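Local coordinates for Sensory/regulatory protein rpfC (Xanthomonas campestris pv. campestris, PDB 3M6M), which probably relays a two-component signal as the receiver domain of a sensor histidine kinase, accepting a phosphoryl group at a magnesium-binding site, at residues M17-D22 / H39-V44; A61-L66 / P92-S97; G46-L51 / P69-L74; M88-V93 / G112-L117. All coordinates share one frame; numbering follows the deposited sequence.

Contact 1 (M17-D22 / H39-V44). With MG (magnesium ion), chain T.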
loop_
_atom_site.group_PDB
_atom_site.type_symbol
_atom_site.label_atom_id
_atom_site.label_comp_id
_atom_site.label_asym_id
_atom_site.label_seq_id
_atom_site.Cartn_x
_atom_site.Cartn_y
_atom_site.Cartn_z
ATOM N N MET D 17 -9.195 31.817 -33.627
ATOM C CA MET D 17 -9.983 31.479 -32.442
ATOM C C MET D 17 -11.157 30.553 -32.729
ATOM O O MET D 17 -11.860 30.710 -33.729
ATOM C CB MET D 17 -10.489 32.749 -31.752
ATOM C CG MET D 17 -9.406 33.571 -31.085
ATOM S SD MET D 17 -8.727 32.756 -29.634
ATOM C CE MET D 17 -7.319 33.803 -29.302
ATOM N N LEU D 18 -11.358 29.591 -31.833
ATOM C CA LEU D 18 -12.496 28.686 -31.895
ATOM C C LEU D 18 -13.315 28.813 -30.612
ATOM O O LEU D 18 -12.786 28.670 -29.509
ATOM C CB LEU D 18 -12.030 27.244 -32.119
ATOM C CG LEU D 18 -13.069 26.145 -32.378
ATOM C CD1 LEU D 18 -14.023 26.494 -33.517
ATOM C CD2 LEU D 18 -12.360 24.837 -32.666
ATOM N N VAL D 19 -14.605 29.098 -30.772
ATOM C CA VAL D 19 -15.486 29.375 -29.641
ATOM C C VAL D 19 -16.666 28.406 -29.617
ATOM O O VAL D 19 -17.293 28.156 -30.648
ATOM C CB VAL D 19 -16.004 30.841 -29.669
ATOM C CG1 VAL D 19 -16.897 31.124 -28.472
ATOM C CG2 VAL D 19 -14.842 31.827 -29.696
ATOM N N ALA D 20 -16.953 27.863 -28.436
ATOM C CA ALA D 20 -18.102 26.981 -28.247
ATOM C C ALA D 20 -19.005 27.445 -27.104
ATOM O O ALA D 20 -18.559 27.597 -25.966
ATOM C CB ALA D 20 -17.649 25.545 -28.022
ATOM N N ASP D 21 -20.274 27.674 -27.433
ATOM C CA ASP D 21 -21.315 27.985 -26.455
ATOM C C ASP D 21 -22.668 27.588 -27.034
ATOM O O ASP D 21 -22.937 27.831 -28.215
ATOM C CB ASP D 21 -21.306 29.472 -26.093
ATOM C CG ASP D 21 -22.126 29.776 -24.852
ATOM O OD1 ASP D 21 -23.362 29.588 -24.881
ATOM O OD2 ASP D 21 -21.534 30.219 -23.848
ATOM N N ASP D 22 -23.514 26.987 -26.200
ATOM C CA ASP D 22 -24.809 26.473 -26.655
ATOM C C ASP D 22 -25.867 27.557 -26.900
ATOM O O ASP D 22 -26.869 27.305 -27.572
ATOM C CB ASP D 22 -25.341 25.380 -25.714
ATOM C CG ASP D 22 -25.452 25.840 -24.270
ATOM O OD1 ASP D 22 -24.439 26.297 -23.700
ATOM O OD2 ASP D 22 -26.554 25.723 -23.696
ATOM N N HIS D 39 -8.832 39.311 -33.986
ATOM C CA HIS D 39 -8.638 37.884 -34.219
ATOM C C HIS D 39 -9.713 37.319 -35.147
ATOM O O HIS D 39 -10.830 37.839 -35.206
ATOM C CB HIS D 39 -8.651 37.109 -32.894
ATOM C CG HIS D 39 -7.735 37.665 -31.845
ATOM N ND1 HIS D 39 -8.198 38.205 -30.664
ATOM C CD2 HIS D 39 -6.385 37.758 -31.797
ATOM C CE1 HIS D 39 -7.174 38.608 -29.934
ATOM N NE2 HIS D 39 -6.061 38.348 -30.599
ATOM N N LYS D 40 -9.363 36.253 -35.868
ATOM C CA LYS D 40 -10.325 35.500 -36.675
ATOM C C LYS D 40 -11.064 34.505 -35.776
ATOM O O LYS D 40 -10.456 33.863 -34.915
ATOM C CB LYS D 40 -9.611 34.777 -37.826
ATOM C CG LYS D 40 -10.526 34.280 -38.953
ATOM C CD LYS D 40 -10.993 32.842 -38.725
ATOM C CE LYS D 40 -11.866 32.343 -39.869
ATOM N NZ LYS D 40 -12.364 30.960 -39.613
ATOM N N VAL D 41 -12.376 34.384 -35.980
ATOM C CA VAL D 41 -13.231 33.589 -35.097
ATOM C C VAL D 41 -14.058 32.552 -35.856
ATOM O O VAL D 41 -14.497 32.793 -36.982
ATOM C CB VAL D 41 -14.224 34.483 -34.295
ATOM C CG1 VAL D 41 -14.497 33.884 -32.921
ATOM C CG2 VAL D 41 -13.705 35.907 -34.153
ATOM N N LEU D 42 -14.251 31.393 -35.230
ATOM C CA LEU D 42 -15.290 30.448 -35.634
ATOM C C LEU D 42 -16.089 30.039 -34.399
ATOM O O LEU D 42 -15.523 29.584 -33.399
ATOM C CB LEU D 42 -14.708 29.212 -36.334
ATOM C CG LEU D 42 -15.729 28.238 -36.949
ATOM C CD1 LEU D 42 -16.253 28.735 -38.297
ATOM C CD2 LEU D 42 -15.146 26.844 -37.095
ATOM N N CYS D 43 -17.404 30.219 -34.475
ATOM C CA CYS D 43 -18.298 29.867 -33.381
ATOM C C CYS D 43 -19.049 28.583 -33.680
ATOM O O CYS D 43 -19.512 28.369 -34.802
ATOM C CB CYS D 43 -19.276 31.002 -33.097
ATOM S SG CYS D 43 -18.472 32.473 -32.463
ATOM N N VAL D 44 -19.164 27.736 -32.663
ATOM C CA VAL D 44 -19.808 26.440 -32.809
ATOM C C VAL D 44 -20.762 26.170 -31.632
ATOM O O VAL D 44 -20.650 26.806 -30.580
ATOM C CB VAL D 44 -18.750 25.324 -33.041
ATOM C CG1 VAL D 44 -18.347 24.632 -31.736
ATOM C CG2 VAL D 44 -19.245 24.336 -34.085
HETATM MG MG MG T . -24.262 27.225 -21.339
#
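The edge of the central parallel sheet of a receiver domain is built here, strand 40-44 lying alongside strand 16-20, with Met17 paired to Val41 and Ala20 to Val44. Five backbone bonds join them. Met17 N donates to Lys40 O at 2.7 Å; Leu42 N to Met17 O, Val19 N to Leu42 O and Val44 N to Val19 O follow, and the longest, Asp21 N to Val44 O at 3.3 Å, closes the series. The segment axes differ by 21°.

Side chains alternate between two faces. Leu18 and Leu42 lie side by side and point the same way; with CG anti to the backbone N (chi1 -173°), Leu18 brings CD1 to 3.8 Å from Leu42 CD2. Ala20 CB meets Val44 CG1 at 3.9 Å on this face, which packs on helix 47-56. On the other, beneath helix 24-35, Val19 CG2 reaches diagonally to Val41 CG1 at 3.8 Å, while Val19 CB stands 4.1 Å from Cys43 SG.

Past the last bridge, Asp21 is held through OD1 by His23 N and Asn26, and through OD2 by a salt bridge to Lys119. Asp22 OD1 binds the magnesium ion at 2.5 Å, with Asp65 and the carbonyl oxygen of His67 as further ligands. An acidic pair just past the end of the first strand, beside the metal, is characteristic of CheY-like receiver domains.

Contact 2 (A61-L66 / P92-S97). With MG (magnesium ion), chain T.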
loop_
_atom_site.group_PDB
_atom_site.type_symbol
_atom_site.label_atom_id
_atom_site.label_comp_id
_atom_site.label_asym_id
_atom_site.label_seq_id
_atom_site.Cartn_x
_atom_site.Cartn_y
_atom_site.Cartn_z
ATOM N N ALA D 61 -6.122 29.041 -30.118
ATOM C CA ALA D 61 -6.736 28.890 -28.801
ATOM C C ALA D 61 -8.219 28.557 -28.923
ATOM O O ALA D 61 -8.882 28.984 -29.871
ATOM C CB ALA D 61 -6.544 30.157 -27.967
ATOM N N VAL D 62 -8.727 27.796 -27.956
ATOM C CA VAL D 62 -10.139 27.416 -27.910
ATOM C C VAL D 62 -10.804 27.995 -26.658
ATOM O O VAL D 62 -10.322 27.796 -25.540
ATOM C CB VAL D 62 -10.328 25.872 -27.938
ATOM C CG1 VAL D 62 -11.804 25.498 -27.820
ATOM C CG2 VAL D 62 -9.723 25.266 -29.205
ATOM N N ILE D 63 -11.902 28.720 -26.860
ATOM C CA ILE D 63 -12.722 29.216 -25.758
ATOM C C ILE D 63 -13.993 28.380 -25.667
ATOM O O ILE D 63 -14.822 28.398 -26.580
ATOM C CB ILE D 63 -13.094 30.710 -25.922
ATOM C CG1 ILE D 63 -11.843 31.558 -26.188
ATOM C CG2 ILE D 63 -13.839 31.206 -24.685
ATOM C CD1 ILE D 63 -12.129 32.998 -26.589
ATOM N N VAL D 64 -14.136 27.648 -24.565
ATOM C CA VAL D 64 -15.266 26.739 -24.380
ATOM C C VAL D 64 -16.174 27.148 -23.212
ATOM O O VAL D 64 -15.698 27.574 -22.159
ATOM C CB VAL D 64 -14.793 25.258 -24.233
ATOM C CG1 VAL D 64 -14.116 25.008 -22.883
ATOM C CG2 VAL D 64 -15.954 24.293 -24.448
ATOM N N ASP D 65 -17.481 27.027 -23.424
ATOM C CA ASP D 65 -18.465 27.203 -22.364
ATOM C C ASP D 65 -18.503 25.929 -21.532
ATOM O O ASP D 65 -18.574 24.825 -22.082
ATOM C CB ASP D 65 -19.846 27.498 -22.963
ATOM C CG ASP D 65 -20.940 27.631 -21.910
ATOM O OD1 ASP D 65 -20.670 28.141 -20.800
ATOM O OD2 ASP D 65 -22.086 27.231 -22.204
ATOM N N LEU D 66 -18.449 26.081 -20.211
ATOM C CA LEU D 66 -18.432 24.929 -19.315
ATOM C C LEU D 66 -19.721 24.117 -19.386
ATOM O O LEU D 66 -19.673 22.900 -19.554
ATOM C CB LEU D 66 -18.133 25.345 -17.870
ATOM C CG LEU D 66 -18.076 24.250 -16.793
ATOM C CD1 LEU D 66 -17.060 23.150 -17.118
ATOM C CD2 LEU D 66 -17.785 24.863 -15.430
ATOM N N PRO D 92 -4.190 25.411 -26.727
ATOM C CA PRO D 92 -4.664 25.940 -25.444
ATOM C C PRO D 92 -6.183 26.059 -25.365
ATOM O O PRO D 92 -6.829 26.450 -26.343
ATOM C CB PRO D 92 -4.033 27.337 -25.384
ATOM C CG PRO D 92 -2.852 27.259 -26.271
ATOM C CD PRO D 92 -3.257 26.346 -27.383
ATOM N N VAL D 93 -6.738 25.721 -24.203
ATOM C CA VAL D 93 -8.177 25.805 -23.976
ATOM C C VAL D 93 -8.482 26.651 -22.743
ATOM O O VAL D 93 -7.966 26.387 -21.652
ATOM C CB VAL D 93 -8.825 24.405 -23.812
ATOM C CG1 VAL D 93 -10.335 24.531 -23.628
ATOM C CG2 VAL D 93 -8.512 23.512 -25.006
ATOM N N VAL D 94 -9.317 27.669 -22.933
ATOM C CA VAL D 94 -9.817 28.493 -21.834
ATOM C C VAL D 94 -11.319 28.263 -21.639
ATOM O O VAL D 94 -12.087 28.241 -22.604
ATOM C CB VAL D 94 -9.482 30.004 -22.033
ATOM C CG1 VAL D 94 -9.688 30.431 -23.478
ATOM C CG2 VAL D 94 -10.287 30.889 -21.081
ATOM N N VAL D 95 -11.722 28.085 -20.384
ATOM C CA VAL D 95 -13.110 27.779 -20.046
ATOM C C VAL D 95 -13.869 29.025 -19.576
ATOM O O VAL D 95 -13.318 29.872 -18.868
ATOM C CB VAL D 95 -13.199 26.650 -18.979
ATOM C CG1 VAL D 95 -14.632 26.152 -18.832
ATOM C CG2 VAL D 95 -12.288 25.487 -19.350
ATOM N N LEU D 96 -15.131 29.127 -19.993
ATOM C CA LEU D 96 -16.033 30.191 -19.557
ATOM C C LEU D 96 -17.292 29.615 -18.927
ATOM O O LEU D 96 -17.870 28.658 -19.449
ATOM C CB LEU D 96 -16.441 31.077 -20.737
ATOM C CG LEU D 96 -15.481 32.089 -21.361
ATOM C CD1 LEU D 96 -16.217 32.862 -22.444
ATOM C CD2 LEU D 96 -14.907 33.047 -20.329
ATOM N N SER D 97 -17.715 30.203 -17.809
ATOM C CA SER D 97 -18.999 29.866 -17.181
ATOM C C SER D 97 -19.454 30.914 -16.170
ATOM O O SER D 97 -18.656 31.725 -15.693
ATOM C CB SER D 97 -18.953 28.486 -16.513
ATOM O OG SER D 97 -17.920 28.417 -15.551
HETATM MG MG MG T . -24.262 27.225 -21.339
#
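Asp65 and Leu96 are paired across strands 61-65 and 93-97, near their C-terminal ends, and the aspartate can be followed outward from the sheet. Its CB lies 4.2 Å from Leu96 O. With CG anti to the backbone N (chi1 177°), the carboxylate is carried forward to the metal. There the two oxygens part company: OD2 binds the magnesium ion at 2.3 Å, whereas OD1 forms a salt bridge with Lys119. Asp65 OD1 also sits 3.2 Å from Leu96 O, an approach of two acceptors.

The two strands belong to a beta-alpha-beta crossover whose connecting helix is 73-85, within the receiver-domain fold; the metal site is completed by Asp22 and the carbonyl oxygen of His67. Their parallel pairing uses five backbone bonds, from Val62 N to Pro92 O at 2.8 Å as far as Leu66 N to Leu96 O at 2.7 Å.

On the face that bears Asp65, Ile63 divides its branches: CG1 runs beside Val94 CG1 at 3.6 Å, and CG2 touches Leu96 CD1. The reverse face is valine on valine, Val64 CG1 reaching across to Val93 CG1 at 3.9 Å, with helix 73-85 packed against both residues. Beyond the last bridge Leu66 CB presses on Ser97 CB at 3.5 Å, and Ser97 OG is hydrogen-bonded to Asp99 O.

Contact 3 (G46-L51 / P69-L74)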
loop_
_atom_site.group_PDB
_atom_site.type_symbol
_atom_site.label_atom_id
_atom_site.label_comp_id
_atom_site.label_asym_id
_atom_site.label_seq_id
_atom_site.Cartn_x
_atom_site.Cartn_y
_atom_site.Cartn_z
ATOM N N GLY D 46 -21.537 23.388 -29.671
ATOM C CA GLY D 46 -21.267 22.460 -28.572
ATOM C C GLY D 46 -19.859 21.903 -28.551
ATOM O O GLY D 46 -19.030 22.259 -29.388
ATOM N N ALA D 47 -19.601 21.015 -27.593
ATOM C CA ALA D 47 -18.268 20.447 -27.378
ATOM C C ALA D 47 -17.830 19.462 -28.462
ATOM O O ALA D 47 -16.646 19.388 -28.790
ATOM C CB ALA D 47 -18.179 19.798 -26.003
ATOM N N GLU D 48 -18.778 18.706 -29.008
ATOM C CA GLU D 48 -18.473 17.732 -30.057
ATOM C C GLU D 48 -18.081 18.409 -31.362
ATOM O O GLU D 48 -17.231 17.904 -32.105
ATOM C CB GLU D 48 -19.660 16.801 -30.292
ATOM C CG GLU D 48 -19.768 15.679 -29.279
ATOM C CD GLU D 48 -21.106 14.965 -29.326
ATOM O OE1 GLU D 48 -21.427 14.246 -28.354
ATOM O OE2 GLU D 48 -21.840 15.111 -30.330
ATOM N N GLN D 49 -18.702 19.557 -31.623
ATOM C CA GLN D 49 -18.501 20.296 -32.864
ATOM C C GLN D 49 -17.155 21.022 -32.913
ATOM O O GLN D 49 -16.591 21.203 -33.993
ATOM C CB GLN D 49 -19.653 21.280 -33.107
ATOM C CG GLN D 49 -21.036 20.641 -33.268
ATOM C CD GLN D 49 -21.816 20.563 -31.960
ATOM O OE1 GLN D 49 -21.281 20.177 -30.918
ATOM N NE2 GLN D 49 -23.092 20.930 -32.016
ATOM N N VAL D 50 -16.646 21.441 -31.754
ATOM C CA VAL D 50 -15.307 22.041 -31.681
ATOM C C VAL D 50 -14.226 20.979 -31.909
ATOM O O VAL D 50 -13.224 21.237 -32.576
ATOM C CB VAL D 50 -15.064 22.889 -30.373
ATOM C CG1 VAL D 50 -15.977 22.470 -29.258
ATOM C CG2 VAL D 50 -13.609 22.835 -29.912
ATOM N N LEU D 51 -14.451 19.783 -31.374
ATOM C CA LEU D 51 -13.542 18.660 -31.601
ATOM C C LEU D 51 -13.506 18.278 -33.083
ATOM O O LEU D 51 -12.437 17.997 -33.628
ATOM C CB LEU D 51 -13.918 17.461 -30.724
ATOM C CG LEU D 51 -13.799 17.642 -29.204
ATOM C CD1 LEU D 51 -14.573 16.564 -28.450
ATOM C CD2 LEU D 51 -12.348 17.672 -28.751
ATOM N N PRO D 69 -25.381 21.178 -23.031
ATOM C CA PRO D 69 -26.029 19.861 -23.040
ATOM C C PRO D 69 -25.257 18.836 -23.872
ATOM O O PRO D 69 -24.510 19.213 -24.778
ATOM C CB PRO D 69 -27.396 20.140 -23.686
ATOM C CG PRO D 69 -27.581 21.626 -23.600
ATOM C CD PRO D 69 -26.206 22.194 -23.709
ATOM N N GLY D 70 -25.444 17.554 -23.559
ATOM C CA GLY D 70 -24.787 16.465 -24.282
ATOM C C GLY D 70 -23.361 16.240 -23.811
ATOM O O GLY D 70 -23.094 15.324 -23.030
ATOM N N MET D 71 -22.448 17.075 -24.300
ATOM C CA MET D 71 -21.056 17.070 -23.859
ATOM C C MET D 71 -20.679 18.458 -23.358
ATOM O O MET D 71 -20.814 19.447 -24.082
ATOM C CB MET D 71 -20.119 16.638 -24.996
ATOM C CG MET D 71 -18.642 16.537 -24.587
ATOM S SD MET D 71 -17.504 16.109 -25.928
ATOM C CE MET D 71 -18.039 14.433 -26.247
ATOM N N ASN D 72 -20.209 18.531 -22.117
ATOM C CA ASN D 72 -19.820 19.809 -21.531
ATOM C C ASN D 72 -18.330 20.108 -21.715
ATOM O O ASN D 72 -17.601 19.311 -22.313
ATOM C CB ASN D 72 -20.259 19.903 -20.058
ATOM C CG ASN D 72 -19.622 18.840 -19.176
ATOM O OD1 ASN D 72 -18.422 18.566 -19.264
ATOM N ND2 ASN D 72 -20.428 18.248 -18.303
ATOM N N GLY D 73 -17.893 21.258 -21.205
ATOM C CA GLY D 73 -16.506 21.707 -21.333
ATOM C C GLY D 73 -15.475 20.795 -20.690
ATOM O O GLY D 73 -14.405 20.578 -21.257
ATOM N N LEU D 74 -15.801 20.262 -19.512
ATOM C CA LEU D 74 -14.906 19.366 -18.774
ATOM C C LEU D 74 -14.613 18.054 -19.515
ATOM O O LEU D 74 -13.494 17.531 -19.433
ATOM C CB LEU D 74 -15.460 19.081 -17.367
ATOM C CG LEU D 74 -14.677 18.140 -16.439
ATOM C CD1 LEU D 74 -13.284 18.678 -16.119
ATOM C CD2 LEU D 74 -15.451 17.875 -15.160
#
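Apolar packing between Met71 and the start of helix 47-56 dominates this contact. Met71 starts out straight, with CG anti to the backbone N (chi1 -177°), and bends only at its last torsion (chi3 -67°). Each part of the chain thereby finds a different partner: CG lies 3.6 Å from Ala47 CB, SD stands 3.9 Å from Leu51 CD1, and CE turns to Glu48 CG at 3.7 Å. Ala47 and Leu51 are one helical turn apart, and the thioether meets both; the leucine and methionine side chains cross at about a right angle.

Backbone atoms add a second kind of contact. Ala47 CB also rests against Met71 O, at 3.3 Å, and near Asn72 O, at 3.8 Å, which brings the start of one helix against the turn leading into the other.

Two polar groups, the Glu48 carboxylate and Gly70 O, find their partners on another protein chain. Glu48 OE2 makes a salt bridge with a basic side chain of that neighbouring chain, while its CG packs on the methionine. Gly70 O accepts a hydrogen bond from a basic side chain of the same neighbour.

Gly46 and Asn72 occupy the N-cap positions of helices 47-56 and 73-85, Asn72 capping with its side chain, so the contact joins two helix beginnings. The Leu51 side chain continues onto Met76 and Leu80 of helix 73-85, while Val50, on the same helix as Leu51, reaches back to Leu18 and Ala20 of strand 16-20 and Val44 of strand 40-44.

Contact 4 (M88-V93 / G112-L117)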
loop_
_atom_site.group_PDB
_atom_site.type_symbol
_atom_site.label_atom_id
_atom_site.label_comp_id
_atom_site.label_asym_id
_atom_site.label_seq_id
_atom_site.Cartn_x
_atom_site.Cartn_y
_atom_site.Cartn_z
ATOM N N MET D 88 -2.338 14.160 -31.570
ATOM C CA MET D 88 -2.976 15.414 -31.959
ATOM C C MET D 88 -2.145 16.620 -31.518
ATOM O O MET D 88 -1.546 16.615 -30.439
ATOM C CB MET D 88 -4.386 15.501 -31.371
ATOM C CG MET D 88 -5.250 16.610 -31.951
ATOM S SD MET D 88 -6.704 16.956 -30.948
ATOM C CE MET D 88 -7.566 18.112 -32.003
ATOM N N ARG D 89 -2.110 17.637 -32.376
ATOM C CA ARG D 89 -1.461 18.913 -32.089
ATOM C C ARG D 89 -2.034 19.538 -30.812
ATOM O O ARG D 89 -3.253 19.560 -30.617
ATOM C CB ARG D 89 -1.656 19.863 -33.277
ATOM C CG ARG D 89 -1.187 21.295 -33.058
ATOM C CD ARG D 89 -2.152 22.276 -33.713
ATOM N NE ARG D 89 -1.636 23.644 -33.744
ATOM C CZ ARG D 89 -0.964 24.176 -34.764
ATOM N NH1 ARG D 89 -0.710 23.459 -35.856
ATOM N NH2 ARG D 89 -0.541 25.433 -34.696
ATOM N N TYR D 90 -1.151 20.032 -29.945
ATOM C CA TYR D 90 -1.578 20.738 -28.743
ATOM C C TYR D 90 -2.142 22.114 -29.080
ATOM O O TYR D 90 -1.582 22.848 -29.898
ATOM C CB TYR D 90 -0.433 20.886 -27.735
ATOM C CG TYR D 90 -0.836 21.651 -26.490
ATOM C CD1 TYR D 90 -1.482 21.009 -25.434
ATOM C CD2 TYR D 90 -0.591 23.023 -26.377
ATOM C CE1 TYR D 90 -1.870 21.709 -24.293
ATOM C CE2 TYR D 90 -0.973 23.733 -25.241
ATOM C CZ TYR D 90 -1.613 23.069 -24.204
ATOM O OH TYR D 90 -1.991 23.760 -23.075
ATOM N N THR D 91 -3.256 22.451 -28.439
ATOM C CA THR D 91 -3.841 23.788 -28.541
ATOM C C THR D 91 -4.517 24.200 -27.225
ATOM O O THR D 91 -5.295 23.428 -26.658
ATOM C CB THR D 91 -4.781 23.945 -29.780
ATOM O OG1 THR D 91 -5.841 24.860 -29.482
ATOM C CG2 THR D 91 -5.367 22.613 -30.206
ATOM N N PRO D 92 -4.190 25.411 -26.727
ATOM C CA PRO D 92 -4.664 25.940 -25.444
ATOM C C PRO D 92 -6.183 26.059 -25.365
ATOM O O PRO D 92 -6.829 26.450 -26.343
ATOM C CB PRO D 92 -4.033 27.337 -25.384
ATOM C CG PRO D 92 -2.852 27.259 -26.271
ATOM C CD PRO D 92 -3.257 26.346 -27.383
ATOM N N VAL D 93 -6.738 25.721 -24.203
ATOM C CA VAL D 93 -8.177 25.805 -23.976
ATOM C C VAL D 93 -8.482 26.651 -22.743
ATOM O O VAL D 93 -7.966 26.387 -21.652
ATOM C CB VAL D 93 -8.825 24.405 -23.812
ATOM C CG1 VAL D 93 -10.335 24.531 -23.628
ATOM C CG2 VAL D 93 -8.512 23.512 -25.006
ATOM N N GLY D 112 -6.504 20.032 -17.425
ATOM C CA GLY D 112 -5.573 20.699 -18.331
ATOM C C GLY D 112 -6.040 22.008 -18.942
ATOM O O GLY D 112 -5.467 22.467 -19.930
ATOM N N ALA D 113 -7.076 22.612 -18.362
ATOM C CA ALA D 113 -7.539 23.928 -18.797
ATOM C C ALA D 113 -6.526 24.994 -18.398
ATOM O O ALA D 113 -6.135 25.085 -17.231
ATOM C CB ALA D 113 -8.908 24.242 -18.210
ATOM N N ARG D 114 -6.101 25.791 -19.373
ATOM C CA ARG D 114 -5.065 26.798 -19.151
ATOM C C ARG D 114 -5.567 28.045 -18.425
ATOM O O ARG D 114 -4.803 28.699 -17.711
ATOM C CB ARG D 114 -4.387 27.179 -20.467
ATOM C CG ARG D 114 -3.392 26.144 -20.962
ATOM C CD ARG D 114 -2.480 26.725 -22.026
ATOM N NE ARG D 114 -1.483 27.642 -21.473
ATOM C CZ ARG D 114 -0.218 27.321 -21.215
ATOM N NH1 ARG D 114 0.229 26.094 -21.457
ATOM N NH2 ARG D 114 0.605 28.233 -20.713
ATOM N N ALA D 115 -6.844 28.368 -18.614
ATOM C CA ALA D 115 -7.459 29.530 -17.974
ATOM C C ALA D 115 -8.941 29.303 -17.699
ATOM O O ALA D 115 -9.625 28.607 -18.453
ATOM C CB ALA D 115 -7.260 30.781 -18.824
ATOM N N PHE D 116 -9.421 29.898 -16.610
ATOM C CA PHE D 116 -10.826 29.841 -16.231
ATOM C C PHE D 116 -11.311 31.257 -15.934
ATOM O O PHE D 116 -10.923 31.859 -14.928
ATOM C CB PHE D 116 -11.011 28.939 -15.006
ATOM C CG PHE D 116 -12.429 28.486 -14.788
ATOM C CD1 PHE D 116 -12.799 27.176 -15.070
ATOM C CD2 PHE D 116 -13.393 29.361 -14.289
ATOM C CE1 PHE D 116 -14.107 26.745 -14.866
ATOM C CE2 PHE D 116 -14.705 28.941 -14.085
ATOM C CZ PHE D 116 -15.062 27.630 -14.372
ATOM N N LEU D 117 -12.155 31.783 -16.817
ATOM C CA LEU D 117 -12.651 33.150 -16.682
ATOM C C LEU D 117 -14.162 33.201 -16.488
ATOM O O LEU D 117 -14.900 32.380 -17.038
ATOM C CB LEU D 117 -12.234 33.997 -17.886
ATOM C CG LEU D 117 -10.744 34.329 -18.010
ATOM C CD1 LEU D 117 -10.381 34.599 -19.459
ATOM C CD2 LEU D 117 -10.360 35.510 -17.121
#
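Tyr90 and Arg114 are brought together by their torsions: the tyrosine has its ring anti to the backbone N (chi1 178°), and the arginine is extended at chi2, then bent at chi3 (74°). They meet at the N-terminal end of the strands of the parallel sheet of the receiver fold, where the loop entering strand 93-97 passes the turn between helix 102-110 and strand 115-118. Gly112 ends that helix in a Schellman motif, and its positive phi suits glycine.

The tyrosine comes in hydroxyl first. Its OH lies 3.2 Å from Arg114 CD and 3.5 Å from Arg114 CG, so the aliphatic part of the arginine does most of the touching, from the edge of the phenol ring. The same oxygen approaches the guanidinium at its edge, in its plane, with Tyr90 OH 3.6 Å from Arg114 NH1. Ring and guanidinium planes stand nearly perpendicular rather than stacked.

Arg114 CD also rests on the pyrrolidine ring of Pro92, 3.8 Å from its CB; the methylene touches both the hydroxyl and the proline, the two approaching roughly at right angles. Leu133 of helix 123-133 packs against both Pro92 and Arg114, while Gln84 of helix 73-85 touches Tyr90. This is surface packing at the end of the sheet remote from the magnesium ion.

The backbones are also joined directly, ahead of the regular pairing of strands 93-97 and 115-118: Arg114 N donates to Val93 O at 3.0 Å, with an angle of 146° at the hydrogen.

Overall arrangement
From the N terminus, contact 1 closes the first loop, bringing strand 40-44 back beside strand 16-20 after helix 24-35. Contact 3 then opens on helix 47-56 and crosses contact 2, since 61-66 lies between the two segments of contact 3 and 92-97 follows them. Contact 2 closes the crossover around helix 73-85, and contact 4 shares Pro92 and Val93 with it before reaching the last strand. Contacts 1 and 2 are joined through strands 16-20 and 61-65 and supply two ligands of one magnesium ion. Contact 3 ties two of the helices on one face, 47-56 and 73-85; contact 4 lies across the chain's centre from contact 1.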